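PDB 4H40: putative cell adhesion protein from Bacteroides fragilis, which is probably a fimbrial protein of the fimbrillin type, serving cell adhesion as a component of a pilus of this human gut bacterium. Local coordinates for residues B[182-187]-B[297-302]; B[209-214]-B[233-238]; B[266-271]-B[281-286]. All blocks are in the same frame, centred on the assembly; numbering follows the deposited sequence.

Interaction 1. Residues B[182-187]-B[297-302]; sequences ARMQFT and YNYTAT
Arg183 and Tyr297 begin a run of parallel β-strand pairing, in which residues 182-187 and 297-302 lie edge to edge within the two longer strands 177-190 and 296-305. Their short axes approach to 4.7 Å and run at 9° to each other. Five backbone hydrogen bonds stitch them, alternating in direction from Tyr297 N to Arg183 O (2.7 Å) through to Ala301 N and Thr187 O (2.7 Å). Residue pairs Met184-Tyr297 and Phe186-Tyr299 turn to the buried face. There Phe186 and Tyr299 lie side by side and point the same way; their ring planes are 21° apart but slid past each other, so that overlap is slight and CE1 of Phe186 meets CD1 of Tyr299 at 3.7 Å. The methyl CE of selenomethionine Met184 reaches CE1 of Tyr299. The pair lies in the fimbrillin-like region, whose family belongs to the transthyretin clan, and strands 251-257 and 310-321 flank it on its outer edges. The other face, with Gln185, Asn298, Thr187 and Thr300, is polar. The extended side chain of Gln185, its CG anti to the backbone N (chi1 -172°), accepts a bond from Arg183 NH2 at OE1 (2.7 Å), the oxygen lying in the guanidinium plane. One water joins Arg183 NE to Asn298 OD1; a second connects Gln185 NE2, Thr187 OG1 and Tyr299 O.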
ATOM      1  N   ALA B 182      -7.003  -8.882  15.917  1.00 45.87           N
ATOM      2  CA  ALA B 182      -6.617  -7.729  15.145  1.00 44.69           C
ATOM      3  C   ALA B 182      -7.887  -6.946  14.856  1.00 48.91           C
ATOM      4  O   ALA B 182      -8.998  -7.457  15.060  1.00 50.30           O
ATOM      5  CB  ALA B 182      -5.947  -8.181  13.850  1.00 46.17           C
ATOM      6  N   ARG B 183      -7.741  -5.717  14.387  1.00 43.53           N
ATOM      7  CA  ARG B 183      -8.850  -4.859  14.026  1.00 41.12           C
ATOM      8  C   ARG B 183      -8.579  -4.237  12.678  1.00 43.02           C
ATOM      9  O   ARG B 183      -7.463  -3.800  12.413  1.00 45.09           O
ATOM     10  CB  ARG B 183      -9.044  -3.779  15.091  1.00 38.87           C
ATOM     11  CG  ARG B 183     -10.182  -2.826  14.773  1.00 43.09           C
ATOM     12  CD  ARG B 183     -10.374  -1.805  15.855  1.00 44.44           C
ATOM     13  NE  ARG B 183     -10.906  -0.571  15.307  1.00 50.57           N
ATOM     14  CZ  ARG B 183     -12.034  -0.004  15.711  1.00 75.33           C
ATOM     15  NH1 ARG B 183     -12.752  -0.558  16.686  1.00 68.92           N
ATOM     16  NH2 ARG B 183     -12.448   1.130  15.158  1.00 58.21           N
HETATM   17  N   MSE B 184      -9.593  -4.196  11.822  1.00 36.03           N
HETATM   18  CA  MSE B 184      -9.517  -3.538  10.523  1.00 33.80           C
HETATM   19  C   MSE B 184     -10.549  -2.427  10.522  1.00 39.91           C
HETATM   20  O   MSE B 184     -11.653  -2.611  11.044  1.00 40.20           O
HETATM   21  CB  MSE B 184      -9.711  -4.501   9.353  1.00 35.37           C
HETATM   22  CG  MSE B 184      -8.564  -5.478   9.219  1.00 43.26           C
HETATM   23 SE   MSE B 184      -8.581  -6.584   7.615  0.75 53.64          SE
HETATM   24  CE  MSE B 184      -7.574  -5.417   6.466  1.00 50.43           C
ATOM     25  N   GLN B 185     -10.161  -1.243  10.036  1.00 35.52           N
ATOM     26  CA  GLN B 185     -11.062  -0.126   9.946  1.00 34.47           C
ATOM     27  C   GLN B 185     -10.956   0.517   8.580  1.00 41.36           C
ATOM     28  O   GLN B 185      -9.864   0.695   8.073  1.00 42.50           O
ATOM     29  CB  GLN B 185     -10.770   0.875  11.042  1.00 35.36           C
ATOM     30  CG  GLN B 185     -11.803   1.949  11.086  1.00 43.73           C
ATOM     31  CD  GLN B 185     -11.444   2.978  12.076  1.00 55.62           C
ATOM     32  OE1 GLN B 185     -11.839   2.900  13.232  1.00 57.04           O
ATOM     33  NE2 GLN B 185     -10.708   3.971  11.637  1.00 37.23           N
ATOM     34  N   PHE B 186     -12.104   0.859   7.990  1.00 37.80           N
ATOM     35  CA  PHE B 186     -12.239   1.517   6.703  1.00 36.21           C
ATOM     36  C   PHE B 186     -13.072   2.792   6.896  1.00 40.28           C
ATOM     37  O   PHE B 186     -14.189   2.745   7.421  1.00 38.15           O
ATOM     38  CB  PHE B 186     -12.875   0.569   5.661  1.00 38.14           C
ATOM     39  CG  PHE B 186     -12.195  -0.793   5.608  1.00 40.50           C
ATOM     40  CD1 PHE B 186     -11.070  -1.000   4.816  1.00 44.24           C
ATOM     41  CD2 PHE B 186     -12.648  -1.842   6.383  1.00 41.96           C
ATOM     42  CE1 PHE B 186     -10.407  -2.219   4.824  1.00 44.77           C
ATOM     43  CE2 PHE B 186     -11.975  -3.067   6.391  1.00 44.52           C
ATOM     44  CZ  PHE B 186     -10.855  -3.241   5.629  1.00 43.21           C
ATOM     45  N   THR B 187     -12.457   3.944   6.566  1.00 37.65           N
ATOM     46  CA  THR B 187     -13.100   5.239   6.514  1.00 37.59           C
ATOM     47  C   THR B 187     -13.296   5.500   5.031  1.00 41.85           C
ATOM     48  O   THR B 187     -12.306   5.480   4.280  1.00 40.97           O
ATOM     49  CB  THR B 187     -12.287   6.318   7.240  1.00 45.23           C
ATOM     50  OG1 THR B 187     -12.097   5.946   8.608  1.00 50.13           O
ATOM     51  CG2 THR B 187     -12.951   7.674   7.174  1.00 39.60           C
ATOM     52  N   TYR B 297      -5.550  -1.989  11.655  1.00 46.12           N
ATOM     53  CA  TYR B 297      -5.124  -1.891  10.274  1.00 45.33           C
ATOM     54  C   TYR B 297      -6.165  -0.994   9.639  1.00 50.15           C
ATOM     55  O   TYR B 297      -7.268  -1.437   9.315  1.00 50.01           O
ATOM     56  CB  TYR B 297      -4.969  -3.314   9.653  1.00 45.60           C
ATOM     57  CG  TYR B 297      -3.968  -4.136  10.442  1.00 44.70           C
ATOM     58  CD1 TYR B 297      -4.362  -4.855  11.571  1.00 44.28           C
ATOM     59  CD2 TYR B 297      -2.609  -4.075  10.153  1.00 46.41           C
ATOM     60  CE1 TYR B 297      -3.437  -5.515  12.370  1.00 42.09           C
ATOM     61  CE2 TYR B 297      -1.677  -4.755  10.932  1.00 48.79           C
ATOM     62  CZ  TYR B 297      -2.091  -5.436  12.068  1.00 57.84           C
ATOM     63  OH  TYR B 297      -1.169  -6.113  12.833  1.00 65.83           O
ATOM     64  N   ASN B 298      -5.882   0.317   9.705  1.00 47.08           N
ATOM     65  CA  ASN B 298      -6.722   1.425   9.249  1.00 45.54           C
ATOM     66  C   ASN B 298      -6.476   1.802   7.809  1.00 47.77           C
ATOM     67  O   ASN B 298      -5.349   1.940   7.404  1.00 48.46           O
ATOM     68  CB  ASN B 298      -6.448   2.639  10.111  1.00 42.31           C
ATOM     69  CG  ASN B 298      -6.552   2.322  11.564  1.00 55.53           C
ATOM     70  OD1 ASN B 298      -7.437   1.570  11.980  1.00 49.95           O
ATOM     71  ND2 ASN B 298      -5.631   2.858  12.361  1.00 49.60           N
ATOM     72  N   TYR B 299      -7.536   1.964   7.054  1.00 44.03           N
ATOM     73  CA  TYR B 299      -7.537   2.355   5.654  1.00 44.46           C
ATOM     74  C   TYR B 299      -8.432   3.575   5.499  1.00 48.21           C
ATOM     75  O   TYR B 299      -9.374   3.728   6.279  1.00 46.67           O
ATOM     76  CB  TYR B 299      -8.029   1.202   4.779  1.00 45.87           C
ATOM     77  CG  TYR B 299      -7.047   0.052   4.710  1.00 48.70           C
ATOM     78  CD1 TYR B 299      -7.004  -0.922   5.710  1.00 48.74           C
ATOM     79  CD2 TYR B 299      -6.183  -0.088   3.623  1.00 50.45           C
ATOM     80  CE1 TYR B 299      -6.092  -1.975   5.653  1.00 47.40           C
ATOM     81  CE2 TYR B 299      -5.295  -1.152   3.541  1.00 51.24           C
ATOM     82  CZ  TYR B 299      -5.221  -2.068   4.577  1.00 57.58           C
ATOM     83  OH  TYR B 299      -4.288  -3.066   4.510  1.00 61.31           O
ATOM     84  N   THR B 300      -8.078   4.491   4.567  1.00 45.54           N
ATOM     85  CA  THR B 300      -8.863   5.697   4.265  1.00 44.83           C
ATOM     86  C   THR B 300      -9.093   5.673   2.761  1.00 48.61           C
ATOM     87  O   THR B 300      -8.142   5.692   1.974  1.00 49.71           O
ATOM     88  CB  THR B 300      -8.229   6.966   4.833  1.00 45.13           C
ATOM     89  OG1 THR B 300      -7.912   6.698   6.198  1.00 58.99           O
ATOM     90  CG2 THR B 300      -9.169   8.114   4.852  1.00 34.35           C
ATOM     91  N   ALA B 301     -10.351   5.472   2.374  1.00 41.64           N
ATOM     92  CA  ALA B 301     -10.695   5.383   0.972  1.00 40.52           C
ATOM     93  C   ALA B 301     -11.571   6.601   0.562  1.00 44.83           C
ATOM     94  O   ALA B 301     -12.312   7.114   1.395  1.00 43.71           O
ATOM     95  CB  ALA B 301     -11.404   4.060   0.701  1.00 39.87           C
ATOM     96  N   THR B 302     -11.459   7.081  -0.694  1.00 41.19           N
ATOM     97  CA  THR B 302     -12.277   8.186  -1.175  1.00 41.50           C
ATOM     98  C   THR B 302     -12.994   7.764  -2.432  1.00 47.96           C
ATOM     99  O   THR B 302     -12.353   7.284  -3.351  1.00 49.73           O
ATOM    100  CB  THR B 302     -11.419   9.434  -1.416  1.00 46.79           C
ATOM    101  OG1 THR B 302     -10.741   9.771  -0.214  1.00 48.69           O
ATOM    102  CG2 THR B 302     -12.225  10.613  -1.898  1.00 38.64           C
TER
HETATM  103  O   HOH W   1      -9.051   1.307  13.984  1.00 65.01           O
HETATM  104  O   HOH W   2      -9.786   4.625   9.106  1.00 41.18           O

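Interaction 2. Residues B[209-214]-B[233-238]; sequences IQQPLD and DQSASV
Ile209 and Ala236 meet backbone to backbone where the loop after strand 197-207 passes the turn that leads into strand 237-240. Ile209 N donates to Ala236 O (3.3 Å), and Asp233 N returns a bond to Ile209 O (2.9 Å); in both, the donor stands above the plane of the accepting carbonyl. The CB of Ile209 is directed away from the turn, yet chi1 of 39° sets CG1 between the backbone N and the carbonyl carbon and brings the branch back. Its CD1 thereby packs on CG1 of Val238 at 3.8 Å, the two side chains crossing at about a right angle. Residues 233-236 form a type I β turn, closed by Ala236 N bonding to Asp233 O, and leading to strand 237-240, outermost within this chain in the four-stranded antiparallel sheet. Gln211 reaches the turn with its side-chain amide. Its CG is anti to the backbone N (chi1 -166°), and a bend at chi2 (75°) turns the flat face of the amide onto the Ala236 methyl, CD lying 3.8 Å from CB. The same glutamine places CB 3.6 Å from Asp233 OD1, which also accepts a weak bond from Ala236 N.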
ATOM      1  N   ILE B 209      -8.980 -14.594   4.998  1.00 56.72           N
ATOM      2  CA  ILE B 209      -8.455 -14.430   6.349  1.00 55.00           C
ATOM      3  C   ILE B 209      -8.434 -15.814   7.065  1.00 62.90           C
ATOM      4  O   ILE B 209      -8.831 -16.817   6.469  1.00 64.59           O
ATOM      5  CB  ILE B 209      -9.238 -13.325   7.109  1.00 54.08           C
ATOM      6  CG1 ILE B 209     -10.760 -13.372   6.787  1.00 53.82           C
ATOM      7  CG2 ILE B 209      -8.648 -11.987   6.774  1.00 50.64           C
ATOM      8  CD1 ILE B 209     -11.671 -12.811   7.840  1.00 44.86           C
ATOM      9  N   GLN B 210      -7.878 -15.875   8.287  1.00 61.00           N
ATOM     10  CA  GLN B 210      -7.760 -17.098   9.075  1.00 63.67           C
ATOM     11  C   GLN B 210      -9.089 -17.768   9.265  1.00 72.79           C
ATOM     12  O   GLN B 210     -10.070 -17.096   9.606  1.00 71.33           O
ATOM     13  CB  GLN B 210      -7.166 -16.781  10.454  1.00 63.99           C
ATOM     14  CG  GLN B 210      -6.913 -17.987  11.354  1.00 90.84           C
ATOM     15  CD  GLN B 210      -5.571 -18.590  11.071  1.00118.85           C
ATOM     16  OE1 GLN B 210      -4.529 -18.015  11.401  1.00113.15           O
ATOM     17  NE2 GLN B 210      -5.569 -19.750  10.429  1.00118.82           N
ATOM     18  N   GLN B 211      -9.130 -19.095   9.042  1.00 75.09           N
ATOM     19  CA  GLN B 211     -10.311 -19.887   9.356  1.00 77.23           C
ATOM     20  C   GLN B 211     -10.209 -20.184  10.863  1.00 85.57           C
ATOM     21  O   GLN B 211      -9.129 -20.592  11.300  1.00 87.18           O
ATOM     22  CB  GLN B 211     -10.406 -21.156   8.494  1.00 81.17           C
ATOM     23  CG  GLN B 211     -11.784 -21.832   8.549  1.00 79.80           C
ATOM     24  CD  GLN B 211     -12.850 -21.113   7.745  1.00 90.33           C
ATOM     25  OE1 GLN B 211     -13.694 -20.382   8.291  1.00 87.78           O
ATOM     26  NE2 GLN B 211     -12.835 -21.296   6.428  1.00 70.53           N
ATOM     27  N   PRO B 212     -11.244 -19.878  11.686  1.00 83.77           N
ATOM     28  CA  PRO B 212     -11.132 -20.097  13.157  1.00 84.97           C
ATOM     29  C   PRO B 212     -10.683 -21.508  13.599  1.00 98.47           C
ATOM     30  O   PRO B 212     -11.137 -22.540  13.054  1.00100.52           O
ATOM     31  CB  PRO B 212     -12.536 -19.795  13.668  1.00 85.78           C
ATOM     32  CG  PRO B 212     -13.121 -18.880  12.626  1.00 88.42           C
ATOM     33  CD  PRO B 212     -12.558 -19.310  11.318  1.00 84.63           C
ATOM     34  N   LEU B 213      -9.757 -21.532  14.600  1.00 98.87           N
ATOM     35  CA  LEU B 213      -9.127 -22.745  15.168  1.00102.81           C
ATOM     36  C   LEU B 213     -10.143 -23.820  15.595  1.00111.29           C
ATOM     37  O   LEU B 213     -11.171 -23.500  16.191  1.00109.59           O
ATOM     38  CB  LEU B 213      -8.239 -22.375  16.368  1.00101.86           C
ATOM     39  N   ASP B 214      -9.837 -25.090  15.280  1.00113.83           N
ATOM     40  CA  ASP B 214     -10.666 -26.265  15.580  1.00117.83           C
ATOM     41  C   ASP B 214     -10.719 -26.565  17.102  1.00124.26           C
ATOM     42  O   ASP B 214      -9.775 -26.249  17.834  1.00123.13           O
ATOM     43  CB  ASP B 214     -10.128 -27.485  14.805  1.00123.45           C
ATOM     44  CG  ASP B 214     -10.935 -28.778  14.898  1.00141.31           C
ATOM     45  OD1 ASP B 214     -12.128 -28.717  15.286  1.00142.18           O
ATOM     46  OD2 ASP B 214     -10.388 -29.844  14.537  1.00151.03           O
ATOM     47  N   ASP B 233      -7.210 -18.265   4.546  1.00 84.77           N
ATOM     48  CA  ASP B 233      -7.574 -18.941   3.298  1.00 86.70           C
ATOM     49  C   ASP B 233      -8.780 -18.368   2.536  1.00 88.19           C
ATOM     50  O   ASP B 233      -9.727 -17.878   3.142  1.00 84.88           O
ATOM     51  CB  ASP B 233      -7.790 -20.451   3.529  1.00 91.94           C
ATOM     52  CG  ASP B 233      -9.045 -20.875   4.259  1.00104.97           C
ATOM     53  OD1 ASP B 233      -9.493 -20.129   5.144  1.00105.53           O
ATOM     54  OD2 ASP B 233      -9.530 -22.004   4.003  1.00111.42           O
ATOM     55  N   GLN B 234      -8.735 -18.536   1.177  1.00 87.06           N
ATOM     56  CA  GLN B 234      -9.703 -18.192   0.103  1.00 86.84           C
ATOM     57  C   GLN B 234     -11.196 -18.326   0.506  1.00 90.75           C
ATOM     58  O   GLN B 234     -12.049 -17.610  -0.041  1.00 90.30           O
ATOM     59  CB  GLN B 234      -9.460 -19.073  -1.161  1.00 90.87           C
ATOM     60  CG  GLN B 234      -9.399 -20.595  -0.908  1.00 95.91           C
ATOM     61  CD  GLN B 234      -9.282 -21.487  -2.144  1.00116.81           C
ATOM     62  OE1 GLN B 234      -8.468 -21.274  -3.058  1.00105.89           O
ATOM     63  NE2 GLN B 234     -10.036 -22.578  -2.151  1.00114.93           N
ATOM     64  N   SER B 235     -11.495 -19.266   1.435  1.00 86.01           N
ATOM     65  CA  SER B 235     -12.837 -19.598   1.919  1.00 84.24           C
ATOM     66  C   SER B 235     -13.249 -18.825   3.203  1.00 78.96           C
ATOM     67  O   SER B 235     -14.451 -18.620   3.387  1.00 76.85           O
ATOM     68  CB  SER B 235     -12.952 -21.101   2.155  1.00 91.43           C
ATOM     69  OG  SER B 235     -12.020 -21.540   3.131  1.00100.89           O
ATOM     70  N   ALA B 236     -12.291 -18.408   4.078  1.00 70.11           N
ATOM     71  CA  ALA B 236     -12.647 -17.669   5.300  1.00 65.50           C
ATOM     72  C   ALA B 236     -12.873 -16.210   5.001  1.00 63.88           C
ATOM     73  O   ALA B 236     -12.057 -15.557   4.346  1.00 61.16           O
ATOM     74  CB  ALA B 236     -11.589 -17.830   6.371  1.00 65.41           C
ATOM     75  N   SER B 237     -14.008 -15.701   5.475  1.00 59.79           N
ATOM     76  CA  SER B 237     -14.421 -14.318   5.248  1.00 57.21           C
ATOM     77  C   SER B 237     -15.219 -13.730   6.425  1.00 58.32           C
ATOM     78  O   SER B 237     -15.688 -14.461   7.312  1.00 59.33           O
ATOM     79  CB  SER B 237     -15.247 -14.225   3.959  1.00 61.74           C
ATOM     80  OG  SER B 237     -16.629 -14.480   4.148  1.00 74.29           O
ATOM     81  N   VAL B 238     -15.387 -12.400   6.401  1.00 51.17           N
ATOM     82  CA  VAL B 238     -16.178 -11.667   7.387  1.00 49.05           C
ATOM     83  C   VAL B 238     -16.897 -10.482   6.669  1.00 49.44           C
ATOM     84  O   VAL B 238     -16.357  -9.912   5.721  1.00 48.80           O
ATOM     85  CB  VAL B 238     -15.372 -11.248   8.648  1.00 50.86           C
ATOM     86  CG1 VAL B 238     -14.319 -10.192   8.349  1.00 48.45           C
ATOM     87  CG2 VAL B 238     -16.307 -10.776   9.739  1.00 50.77           C
TER

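Interaction 3. Residues B[266-271]-B[281-286]; sequences SISVLL and QYQMLL
Ile267 and Leu286 form one end of an antiparallel β hairpin, strands 266-275 and 278-287, which makes up one side of the four-stranded sheet in this sandwich-like domain. Backbone bonding comes in three reciprocal pairs, Ile267 with Leu286, Val269 with Met284 and Leu271 with Tyr282, with Ile267 N 2.7 Å from Leu286 O in the first. Between them, Ser268-Leu285 and Leu270-Gln283 are non-hydrogen-bonded pairs. Apolar packing fills the buried face: Val269 CG2 touches Leu286 CD1 at 3.9 Å, while CB of the same valine lies 4.0 Å from CB of Met284. That selenomethionine runs on past chi2 and bends at chi3, and its selenium rests 4.1 Å from Leu271 CD1. Trp314 and Tyr299 pack on this face from the facing strands. Mixed contacts occupy the other side. Leu270, whose CG is anti to the carbonyl carbon (chi1 -81°), forks between two glutamines, CD2 against CB of Gln283 at 3.6 Å and CD1 against the amide of Gln281. The backbone N of Gln281 also donates to Asn322 of the second subunit. Further along, Leu285 CD2 lies against two serines, 3.7 Å from CB of Ser268 and 4.0 Å from CB of Ser266.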
ATOM      1  N   SER B 266      -3.145 -13.006  -0.700  1.00 64.22           N
ATOM      2  CA  SER B 266      -3.927 -11.780  -0.788  1.00 60.23           C
ATOM      3  C   SER B 266      -5.162 -11.828   0.107  1.00 60.93           C
ATOM      4  O   SER B 266      -5.780 -12.879   0.276  1.00 58.76           O
ATOM      5  CB  SER B 266      -4.370 -11.508  -2.220  1.00 61.59           C
ATOM      6  OG  SER B 266      -3.243 -11.409  -3.059  1.00 70.22           O
ATOM      7  N   ILE B 267      -5.512 -10.666   0.672  1.00 56.69           N
ATOM      8  CA  ILE B 267      -6.733 -10.412   1.424  1.00 54.67           C
ATOM      9  C   ILE B 267      -7.544  -9.458   0.536  1.00 55.87           C
ATOM     10  O   ILE B 267      -7.069  -8.350   0.287  1.00 55.48           O
ATOM     11  CB  ILE B 267      -6.468  -9.852   2.866  1.00 56.39           C
ATOM     12  CG1 ILE B 267      -5.884 -10.948   3.786  1.00 58.55           C
ATOM     13  CG2 ILE B 267      -7.762  -9.267   3.478  1.00 54.78           C
ATOM     14  CD1 ILE B 267      -5.192 -10.432   5.022  1.00 65.56           C
ATOM     15  N   SER B 268      -8.698  -9.901  -0.001  1.00 50.10           N
ATOM     16  CA  SER B 268      -9.559  -9.025  -0.789  1.00 47.96           C
ATOM     17  C   SER B 268     -10.580  -8.357   0.141  1.00 50.72           C
ATOM     18  O   SER B 268     -11.045  -8.954   1.119  1.00 49.25           O
ATOM     19  CB  SER B 268     -10.247  -9.758  -1.931  1.00 51.45           C
ATOM     20  OG  SER B 268     -11.532 -10.250  -1.600  1.00 63.05           O
ATOM     21  N   VAL B 269     -10.870  -7.092  -0.153  1.00 46.83           N
ATOM     22  CA  VAL B 269     -11.808  -6.237   0.555  1.00 44.12           C
ATOM     23  C   VAL B 269     -12.814  -5.715  -0.491  1.00 50.39           C
ATOM     24  O   VAL B 269     -12.443  -4.921  -1.354  1.00 49.71           O
ATOM     25  CB  VAL B 269     -11.093  -5.097   1.331  1.00 44.40           C
ATOM     26  CG1 VAL B 269     -12.101  -4.150   1.963  1.00 42.39           C
ATOM     27  CG2 VAL B 269     -10.175  -5.653   2.404  1.00 43.66           C
ATOM     28  N   LEU B 270     -14.072  -6.199  -0.430  1.00 47.87           N
ATOM     29  CA  LEU B 270     -15.120  -5.744  -1.341  1.00 47.87           C
ATOM     30  C   LEU B 270     -16.048  -4.754  -0.655  1.00 46.74           C
ATOM     31  O   LEU B 270     -16.744  -5.123   0.278  1.00 44.07           O
ATOM     32  CB  LEU B 270     -15.956  -6.909  -1.864  1.00 50.22           C
ATOM     33  CG  LEU B 270     -15.447  -7.734  -2.994  1.00 57.44           C
ATOM     34  CD1 LEU B 270     -16.466  -8.798  -3.306  1.00 60.30           C
ATOM     35  CD2 LEU B 270     -15.233  -6.900  -4.223  1.00 59.71           C
ATOM     36  N   LEU B 271     -16.105  -3.532  -1.160  1.00 42.63           N
ATOM     37  CA  LEU B 271     -16.964  -2.501  -0.615  1.00 41.83           C
ATOM     38  C   LEU B 271     -18.176  -2.369  -1.497  1.00 48.56           C
ATOM     39  O   LEU B 271     -18.035  -2.073  -2.673  1.00 48.41           O
ATOM     40  CB  LEU B 271     -16.205  -1.167  -0.508  1.00 41.14           C
ATOM     41  CG  LEU B 271     -14.943  -1.180   0.358  1.00 45.61           C
ATOM     42  CD1 LEU B 271     -13.708  -1.514  -0.472  1.00 47.07           C
ATOM     43  CD2 LEU B 271     -14.743   0.119   1.037  1.00 46.50           C
ATOM     44  N   GLN B 281     -19.589  -1.457  -6.478  1.00 53.41           N
ATOM     45  CA  GLN B 281     -18.737  -2.427  -5.811  1.00 51.18           C
ATOM     46  C   GLN B 281     -17.270  -2.128  -6.196  1.00 52.18           C
ATOM     47  O   GLN B 281     -16.965  -1.876  -7.354  1.00 52.41           O
ATOM     48  CB  GLN B 281     -19.155  -3.869  -6.146  1.00 54.50           C
ATOM     49  CG  GLN B 281     -18.385  -4.966  -5.381  1.00 72.03           C
ATOM     50  CD  GLN B 281     -18.823  -6.368  -5.739  1.00 89.23           C
ATOM     51  OE1 GLN B 281     -18.770  -6.804  -6.894  1.00 85.13           O
ATOM     52  NE2 GLN B 281     -19.229  -7.128  -4.739  1.00 84.44           N
ATOM     53  N   TYR B 282     -16.389  -2.117  -5.206  1.00 45.55           N
ATOM     54  CA  TYR B 282     -14.969  -1.848  -5.357  1.00 44.77           C
ATOM     55  C   TYR B 282     -14.186  -2.905  -4.660  1.00 50.84           C
ATOM     56  O   TYR B 282     -14.527  -3.285  -3.544  1.00 50.74           O
ATOM     57  CB  TYR B 282     -14.583  -0.474  -4.763  1.00 43.77           C
ATOM     58  CG  TYR B 282     -15.443   0.653  -5.259  1.00 45.66           C
ATOM     59  CD1 TYR B 282     -15.221   1.222  -6.504  1.00 49.81           C
ATOM     60  CD2 TYR B 282     -16.498   1.141  -4.493  1.00 44.75           C
ATOM     61  CE1 TYR B 282     -16.017   2.260  -6.975  1.00 50.86           C
ATOM     62  CE2 TYR B 282     -17.311   2.173  -4.959  1.00 45.68           C
ATOM     63  CZ  TYR B 282     -17.074   2.719  -6.209  1.00 56.03           C
ATOM     64  OH  TYR B 282     -17.860   3.740  -6.683  1.00 62.48           O
ATOM     65  N   GLN B 283     -13.103  -3.340  -5.271  1.00 51.06           N
ATOM     66  CA  GLN B 283     -12.267  -4.348  -4.659  1.00 51.98           C
ATOM     67  C   GLN B 283     -10.869  -3.841  -4.366  1.00 57.31           C
ATOM     68  O   GLN B 283     -10.189  -3.335  -5.269  1.00 59.14           O
ATOM     69  CB  GLN B 283     -12.175  -5.585  -5.555  1.00 55.25           C
ATOM     70  CG  GLN B 283     -11.187  -6.604  -5.032  1.00 61.20           C
ATOM     71  CD  GLN B 283     -11.258  -7.869  -5.798  1.00 82.54           C
ATOM     72  OE1 GLN B 283     -11.662  -8.897  -5.264  1.00 84.33           O
ATOM     73  NE2 GLN B 283     -10.878  -7.811  -7.065  1.00 73.07           N
HETATM   74  N   MSE B 284     -10.422  -4.043  -3.117  1.00 51.57           N
HETATM   75  CA  MSE B 284      -9.060  -3.779  -2.697  1.00 51.25           C
HETATM   76  C   MSE B 284      -8.360  -5.144  -2.548  1.00 62.09           C
HETATM   77  O   MSE B 284      -8.790  -5.925  -1.698  1.00 60.94           O
HETATM   78  CB  MSE B 284      -9.001  -2.998  -1.378  1.00 50.92           C
HETATM   79  CG  MSE B 284      -9.471  -1.567  -1.431  1.00 57.27           C
HETATM   80 SE   MSE B 284      -9.771  -0.847   0.423  0.75 63.95          SE
HETATM   81  CE  MSE B 284      -8.282  -1.602   1.279  1.00 61.13           C
ATOM     82  N   LEU B 285      -7.326  -5.466  -3.378  1.00 62.91           N
ATOM     83  CA  LEU B 285      -6.585  -6.702  -3.175  1.00 64.21           C
ATOM     84  C   LEU B 285      -5.341  -6.337  -2.411  1.00 66.27           C
ATOM     85  O   LEU B 285      -4.592  -5.486  -2.866  1.00 66.99           O
ATOM     86  CB  LEU B 285      -6.284  -7.428  -4.474  1.00 67.82           C
ATOM     87  CG  LEU B 285      -7.397  -8.376  -4.948  1.00 74.79           C
ATOM     88  CD1 LEU B 285      -7.318  -8.582  -6.448  1.00 78.20           C
ATOM     89  CD2 LEU B 285      -7.327  -9.727  -4.251  1.00 75.58           C
ATOM     90  N   LEU B 286      -5.193  -6.877  -1.195  1.00 61.74           N
ATOM     91  CA  LEU B 286      -4.105  -6.567  -0.271  1.00 60.81           C
ATOM     92  C   LEU B 286      -3.200  -7.765  -0.053  1.00 67.90           C
ATOM     93  O   LEU B 286      -3.580  -8.795   0.515  1.00 66.94           O
ATOM     94  CB  LEU B 286      -4.653  -6.045   1.064  1.00 58.05           C
ATOM     95  CG  LEU B 286      -5.771  -4.981   0.975  1.00 60.01           C
ATOM     96  CD1 LEU B 286      -6.428  -4.725   2.354  1.00 56.93           C
ATOM     97  CD2 LEU B 286      -5.282  -3.716   0.297  1.00 61.39           C
TER

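From the N terminus, residues 182-187 come first and pair with 297-302, more than a hundred residues later, so interaction 1 closes a long loop that contains both other contacts. Interaction 2 closes within it, joining 209-214 to 233-238; interaction 3 follows in series as a hairpin of 266-271 with 281-286. None cross along the chain. In space, interactions 1 and 3 face each other with centres about 12 Å apart: Tyr299 OH lies 3.5 Å from Leu286 CD1, so the two sheets share a core. Interaction 2 leads into strand 237-240 at the edge of the hairpin's sheet away from 278-287, and Ile209 CG2 packs on Ile267 CD1 of the inner strand 266-275 (4.2 Å).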